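Local coordinates for protein inactive dihydropteroate synthase 2 (Mycobacterium tuberculosis, PDB 2VP8) that probably lacks dihydropteroate synthase activity, apparently binding the pterin pyrophosphate substrate only very weakly but able, it seems, to bind the inhibitor dapsone, at residues 37-47 and 284-295. Numbering follows the deposited sequence.
Sequences VAGDRALIMAI and RMFRVHEVAATR
M45 packs its side chain along R287, its partner across two parallel strands, 43-49 and 285-288. This is the closure of the TIM barrel, where the first barrel strand meets the last. Five backbone hydrogen bonds join the strands, from L43 N to R284 O at one end to I47 N to V288 O (2.8 Å) at the other. Between them, M45 O accepts from V288 N.

L43, M45, M285 and R287 point into the barrel. M45 can be followed outward. Its CB lies near F286 O and R287 CA. CG runs anti to the backbone N (chi1 175°) and meets R287 CG. SD lies 3.5 Å from R287 CG and at the edge of the guanidinium, in its plane. The chain then bends at chi3 and brings CE to M285 CE.

R287 is extended from CG to NE. I47 CD1 lies over the centre of one guanidinium face. NH2 forms salt bridges with D83 and D123. H220, by similarity a marker of family members without synthase activity, lies close to this side chain.

I44, A46, F286 and V288 point outward, toward the helical layer. I44 CG2 touches V288 CG2 at 3.6 Å and V291 CG1 at 3.9 Å. I44 CD1 reaches R295 CB on helix 291-306. E290 is the N-cap of that helix, its OE2 accepting from A293 N. Just after strand 285-288, the H289 ring takes I47 CD1 over one face in a CH-pi contact, 3.9 Å from the centroid and 18° off the normal.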
ATOM      1  N   VAL B  37      21.591  -6.465   8.343  1.00 38.54           N
ATOM      2  CA  VAL B  37      20.318  -6.436   7.673  1.00 37.81           C
ATOM      3  C   VAL B  37      19.684  -5.097   8.077  1.00 37.53           C
ATOM      4  O   VAL B  37      19.914  -4.615   9.193  1.00 37.40           O
ATOM      5  CB  VAL B  37      19.489  -7.673   8.121  1.00 38.09           C
ATOM      6  CG1 VAL B  37      18.328  -7.295   9.054  1.00 37.68           C
ATOM      7  CG2 VAL B  37      19.000  -8.468   6.931  1.00 38.30           C
ATOM      8  N   ALA B  38      18.914  -4.483   7.175  1.00 36.87           N
ATOM      9  CA  ALA B  38      18.298  -3.177   7.455  1.00 36.19           C
ATOM     10  C   ALA B  38      17.584  -3.192   8.796  1.00 35.82           C
ATOM     11  O   ALA B  38      16.930  -4.171   9.131  1.00 35.94           O
ATOM     12  CB  ALA B  38      17.338  -2.796   6.352  1.00 36.09           C
ATOM     13  N   GLY B  39      17.722  -2.117   9.568  1.00 35.74           N
ATOM     14  CA  GLY B  39      17.092  -2.027  10.897  1.00 35.26           C
ATOM     15  C   GLY B  39      15.910  -1.072  10.998  1.00 35.10           C
ATOM     16  O   GLY B  39      15.192  -1.074  11.994  1.00 35.20           O
ATOM     17  N   ASP B  40      15.703  -0.267   9.961  1.00 34.84           N
ATOM     18  CA  ASP B  40      14.695   0.794   9.975  1.00 34.73           C
ATOM     19  C   ASP B  40      13.542   0.532   8.993  1.00 34.31           C
ATOM     20  O   ASP B  40      12.838   1.461   8.590  1.00 34.27           O
ATOM     21  CB  ASP B  40      15.355   2.147   9.674  1.00 34.78           C
ATOM     22  CG  ASP B  40      16.060   2.169   8.316  1.00 35.94           C
ATOM     23  OD1 ASP B  40      16.349   1.087   7.749  1.00 36.29           O
ATOM     24  OD2 ASP B  40      16.329   3.278   7.813  1.00 37.64           O
ATOM     25  N   ARG B  41      13.370  -0.733   8.606  1.00 33.65           N
ATOM     26  CA  ARG B  41      12.300  -1.160   7.701  1.00 32.63           C
ATOM     27  C   ARG B  41      12.260  -2.682   7.600  1.00 32.40           C
ATOM     28  O   ARG B  41      13.186  -3.370   8.048  1.00 32.32           O
ATOM     29  CB  ARG B  41      12.480  -0.567   6.297  1.00 32.51           C
ATOM     30  CG  ARG B  41      13.772  -0.960   5.609  1.00 31.58           C
ATOM     31  CD  ARG B  41      13.702  -0.775   4.099  1.00 30.09           C
ATOM     32  NE  ARG B  41      15.022  -0.859   3.466  1.00 28.35           N
ATOM     33  CZ  ARG B  41      15.666  -1.998   3.214  1.00 28.23           C
ATOM     34  NH1 ARG B  41      15.119  -3.172   3.540  1.00 27.08           N
ATOM     35  NH2 ARG B  41      16.863  -1.966   2.640  1.00 26.34           N
ATOM     36  N   ALA B  42      11.175  -3.192   7.015  1.00 31.87           N
ATOM     37  CA  ALA B  42      11.066  -4.585   6.628  1.00 31.47           C
ATOM     38  C   ALA B  42      12.155  -4.921   5.600  1.00 31.63           C
ATOM     39  O   ALA B  42      12.649  -4.039   4.885  1.00 31.68           O
ATOM     40  CB  ALA B  42       9.695  -4.859   6.067  1.00 31.06           C
ATOM     41  N   LEU B  43      12.526  -6.194   5.533  1.00 31.72           N
ATOM     42  CA  LEU B  43      13.659  -6.604   4.728  1.00 32.41           C
ATOM     43  C   LEU B  43      13.261  -7.054   3.351  1.00 33.15           C
ATOM     44  O   LEU B  43      12.120  -7.455   3.130  1.00 33.62           O
ATOM     45  CB  LEU B  43      14.421  -7.735   5.410  1.00 32.51           C
ATOM     46  CG  LEU B  43      14.708  -7.553   6.896  1.00 31.88           C
ATOM     47  CD1 LEU B  43      15.336  -8.831   7.440  1.00 30.98           C
ATOM     48  CD2 LEU B  43      15.578  -6.319   7.109  1.00 30.07           C
ATOM     49  N   ILE B  44      14.227  -6.997   2.437  1.00 34.12           N
ATOM     50  CA  ILE B  44      14.040  -7.377   1.041  1.00 34.89           C
ATOM     51  C   ILE B  44      14.913  -8.577   0.675  1.00 35.34           C
ATOM     52  O   ILE B  44      16.136  -8.548   0.859  1.00 35.82           O
ATOM     53  CB  ILE B  44      14.415  -6.222   0.103  1.00 35.01           C
ATOM     54  CG1 ILE B  44      13.628  -4.952   0.458  1.00 35.12           C
ATOM     55  CG2 ILE B  44      14.201  -6.634  -1.366  1.00 35.58           C
ATOM     56  CD1 ILE B  44      14.229  -3.681  -0.115  1.00 33.76           C
ATOM     57  N   MET B  45      14.274  -9.624   0.160  1.00 35.75           N
ATOM     58  CA  MET B  45      14.959 -10.776  -0.417  1.00 36.06           C
ATOM     59  C   MET B  45      14.922 -10.639  -1.944  1.00 36.72           C
ATOM     60  O   MET B  45      13.857 -10.640  -2.552  1.00 36.44           O
ATOM     61  CB  MET B  45      14.290 -12.068   0.040  1.00 35.85           C
ATOM     62  CG  MET B  45      14.843 -13.322  -0.582  1.00 36.08           C
ATOM     63  SD  MET B  45      13.865 -14.793  -0.183  1.00 35.93           S
ATOM     64  CE  MET B  45      14.750 -15.382   1.256  1.00 34.17           C
ATOM     65  N   ALA B  46      16.096 -10.491  -2.549  1.00 37.44           N
ATOM     66  CA  ALA B  46      16.215 -10.279  -3.982  1.00 37.77           C
ATOM     67  C   ALA B  46      16.415 -11.604  -4.710  1.00 38.43           C
ATOM     68  O   ALA B  46      17.369 -12.328  -4.435  1.00 38.72           O
ATOM     69  CB  ALA B  46      17.365  -9.361  -4.253  1.00 37.54           C
ATOM     70  N   ILE B  47      15.507 -11.916  -5.631  1.00 38.98           N
ATOM     71  CA  ILE B  47      15.599 -13.128  -6.436  1.00 39.44           C
ATOM     72  C   ILE B  47      16.656 -12.969  -7.530  1.00 40.29           C
ATOM     73  O   ILE B  47      16.541 -12.106  -8.396  1.00 40.13           O
ATOM     74  CB  ILE B  47      14.236 -13.475  -7.092  1.00 39.47           C
ATOM     75  CG1 ILE B  47      13.159 -13.690  -6.029  1.00 39.16           C
ATOM     76  CG2 ILE B  47      14.362 -14.698  -8.004  1.00 38.99           C
ATOM     77  CD1 ILE B  47      11.754 -13.795  -6.575  1.00 38.99           C
ATOM     78  N   ARG B 284       8.061  -9.378   8.034  1.00 37.17           N
ATOM     79  CA  ARG B 284       9.471  -9.034   8.209  1.00 37.23           C
ATOM     80  C   ARG B 284      10.242  -8.921   6.885  1.00 37.55           C
ATOM     81  O   ARG B 284      11.147  -8.084   6.752  1.00 37.51           O
ATOM     82  CB  ARG B 284      10.153 -10.011   9.172  1.00 36.97           C
ATOM     83  CG  ARG B 284      11.650  -9.782   9.367  1.00 37.47           C
ATOM     84  CD  ARG B 284      11.999  -8.829  10.519  1.00 38.10           C
ATOM     85  NE  ARG B 284      13.453  -8.740  10.730  1.00 39.63           N
ATOM     86  CZ  ARG B 284      14.195  -9.639  11.390  1.00 41.44           C
ATOM     87  NH1 ARG B 284      13.645 -10.730  11.930  1.00 41.56           N
ATOM     88  NH2 ARG B 284      15.506  -9.449  11.524  1.00 41.81           N
ATOM     89  N   MET B 285       9.883  -9.756   5.909  1.00 37.50           N
ATOM     90  CA  MET B 285      10.672  -9.874   4.686  1.00 37.39           C
ATOM     91  C   MET B 285       9.804  -9.991   3.439  1.00 37.19           C
ATOM     92  O   MET B 285       8.683 -10.499   3.500  1.00 36.92           O
ATOM     93  CB  MET B 285      11.618 -11.071   4.785  1.00 37.09           C
ATOM     94  CG  MET B 285      12.740 -11.065   3.782  1.00 37.34           C
ATOM     95  SD  MET B 285      14.129 -12.094   4.299  1.00 37.98           S
ATOM     96  CE  MET B 285      13.544 -13.658   3.707  1.00 41.10           C
ATOM     97  N   PHE B 286      10.342  -9.526   2.311  1.00 36.86           N
ATOM     98  CA  PHE B 286       9.636  -9.551   1.045  1.00 36.67           C
ATOM     99  C   PHE B 286      10.531 -10.070  -0.069  1.00 36.86           C
ATOM    100  O   PHE B 286      11.611  -9.525  -0.330  1.00 36.76           O
ATOM    101  CB  PHE B 286       9.111  -8.155   0.703  1.00 36.88           C
ATOM    102  CG  PHE B 286       7.973  -7.711   1.567  1.00 36.72           C
ATOM    103  CD1 PHE B 286       8.209  -7.016   2.741  1.00 37.30           C
ATOM    104  CD2 PHE B 286       6.665  -7.996   1.210  1.00 37.75           C
ATOM    105  CE1 PHE B 286       7.166  -6.621   3.563  1.00 37.17           C
ATOM    106  CE2 PHE B 286       5.606  -7.594   2.017  1.00 39.16           C
ATOM    107  CZ  PHE B 286       5.862  -6.905   3.202  1.00 38.84           C
ATOM    108  N   ARG B 287      10.073 -11.133  -0.721  1.00 36.94           N
ATOM    109  CA  ARG B 287      10.791 -11.728  -1.841  1.00 37.00           C
ATOM    110  C   ARG B 287      10.364 -11.066  -3.144  1.00 37.05           C
ATOM    111  O   ARG B 287       9.201 -11.150  -3.541  1.00 37.35           O
ATOM    112  CB  ARG B 287      10.520 -13.231  -1.893  1.00 36.93           C
ATOM    113  CG  ARG B 287      11.511 -14.009  -2.721  1.00 36.18           C
ATOM    114  CD  ARG B 287      11.215 -15.479  -2.594  1.00 36.62           C
ATOM    115  NE  ARG B 287      12.176 -16.294  -3.323  1.00 37.51           N
ATOM    116  CZ  ARG B 287      11.868 -17.058  -4.363  1.00 37.39           C
ATOM    117  NH1 ARG B 287      10.615 -17.124  -4.791  1.00 38.31           N
ATOM    118  NH2 ARG B 287      12.810 -17.767  -4.964  1.00 36.62           N
ATOM    119  N   VAL B 288      11.314 -10.419  -3.808  1.00 37.07           N
ATOM    120  CA  VAL B 288      11.029  -9.616  -4.989  1.00 37.29           C
ATOM    121  C   VAL B 288      12.077  -9.800  -6.077  1.00 37.68           C
ATOM    122  O   VAL B 288      13.184 -10.279  -5.817  1.00 37.79           O
ATOM    123  CB  VAL B 288      10.917  -8.092  -4.647  1.00 37.08           C
ATOM    124  CG1 VAL B 288       9.916  -7.851  -3.549  1.00 37.70           C
ATOM    125  CG2 VAL B 288      12.249  -7.528  -4.241  1.00 37.29           C
ATOM    126  N   HIS B 289      11.713  -9.419  -7.301  1.00 38.38           N
ATOM    127  CA  HIS B 289      12.676  -9.260  -8.384  1.00 38.96           C
ATOM    128  C   HIS B 289      13.195  -7.821  -8.390  1.00 39.73           C
ATOM    129  O   HIS B 289      14.405  -7.594  -8.427  1.00 40.11           O
ATOM    130  CB  HIS B 289      12.028  -9.567  -9.727  1.00 38.76           C
ATOM    131  CG  HIS B 289      11.614 -10.992  -9.890  1.00 38.38           C
ATOM    132  ND1 HIS B 289      10.374 -11.452  -9.507  1.00 38.56           N
ATOM    133  CD2 HIS B 289      12.270 -12.056 -10.406  1.00 37.94           C
ATOM    134  CE1 HIS B 289      10.284 -12.741  -9.777  1.00 38.24           C
ATOM    135  NE2 HIS B 289      11.420 -13.132 -10.326  1.00 37.99           N
ATOM    136  N   GLU B 290      12.270  -6.860  -8.356  1.00 40.31           N
ATOM    137  CA  GLU B 290      12.607  -5.443  -8.355  1.00 40.98           C
ATOM    138  C   GLU B 290      12.780  -4.977  -6.928  1.00 40.67           C
ATOM    139  O   GLU B 290      11.796  -4.831  -6.176  1.00 41.08           O
ATOM    140  CB  GLU B 290      11.514  -4.609  -9.039  1.00 41.45           C
ATOM    141  CG  GLU B 290      12.044  -3.535 -10.014  1.00 44.06           C
ATOM    142  CD  GLU B 290      12.744  -2.345  -9.329  1.00 46.48           C
ATOM    143  OE1 GLU B 290      13.964  -2.146  -9.559  1.00 47.71           O
ATOM    144  OE2 GLU B 290      12.077  -1.608  -8.575  1.00 46.34           O
ATOM    145  N   VAL B 291      14.035  -4.732  -6.566  1.00 39.99           N
ATOM    146  CA  VAL B 291      14.402  -4.354  -5.203  1.00 39.20           C
ATOM    147  C   VAL B 291      14.028  -2.912  -4.861  1.00 38.82           C
ATOM    148  O   VAL B 291      13.427  -2.668  -3.826  1.00 38.91           O
ATOM    149  CB  VAL B 291      15.911  -4.584  -4.957  1.00 39.18           C
ATOM    150  CG1 VAL B 291      16.285  -4.220  -3.530  1.00 39.41           C
ATOM    151  CG2 VAL B 291      16.273  -6.023  -5.249  1.00 38.24           C
ATOM    152  N   ALA B 292      14.379  -1.969  -5.738  1.00 38.24           N
ATOM    153  CA  ALA B 292      14.180  -0.541  -5.482  1.00 37.85           C
ATOM    154  C   ALA B 292      12.714  -0.109  -5.226  1.00 37.83           C
ATOM    155  O   ALA B 292      12.446   0.636  -4.281  1.00 38.00           O
ATOM    156  CB  ALA B 292      14.815   0.291  -6.585  1.00 37.47           C
ATOM    157  N   ALA B 293      11.776  -0.568  -6.058  1.00 37.48           N
ATOM    158  CA  ALA B 293      10.369  -0.181  -5.907  1.00 37.28           C
ATOM    159  C   ALA B 293       9.862  -0.641  -4.556  1.00 37.28           C
ATOM    160  O   ALA B 293       9.148   0.083  -3.859  1.00 36.91           O
ATOM    161  CB  ALA B 293       9.510  -0.755  -7.023  1.00 36.98           C
ATOM    162  N   THR B 294      10.259  -1.852  -4.184  1.00 37.55           N
ATOM    163  CA  THR B 294       9.868  -2.419  -2.904  1.00 37.70           C
ATOM    164  C   THR B 294      10.532  -1.652  -1.772  1.00 37.66           C
ATOM    165  O   THR B 294       9.871  -1.303  -0.787  1.00 37.96           O
ATOM    166  CB  THR B 294      10.200  -3.909  -2.838  1.00 37.72           C
ATOM    167  OG1 THR B 294       9.531  -4.576  -3.917  1.00 38.44           O
ATOM    168  CG2 THR B 294       9.742  -4.506  -1.519  1.00 37.93           C
ATOM    169  N   ARG B 295      11.819  -1.343  -1.921  1.00 37.39           N
ATOM    170  CA  ARG B 295      12.508  -0.625  -0.865  1.00 37.28           C
ATOM    171  C   ARG B 295      11.787   0.681  -0.551  1.00 37.66           C
ATOM    172  O   ARG B 295      11.562   0.999   0.622  1.00 37.70           O
ATOM    173  CB  ARG B 295      13.960  -0.351  -1.210  1.00 37.11           C
ATOM    174  CG  ARG B 295      14.744   0.134   0.003  1.00 36.40           C
ATOM    175  CD  ARG B 295      16.023   0.804  -0.377  1.00 33.78           C
ATOM    176  NE  ARG B 295      15.789   2.040  -1.109  1.00 33.84           N
ATOM    177  CZ  ARG B 295      16.011   2.197  -2.410  1.00 33.63           C
ATOM    178  NH1 ARG B 295      16.476   1.182  -3.137  1.00 33.42           N
ATOM    179  NH2 ARG B 295      15.770   3.375  -2.978  1.00 32.12           N
TER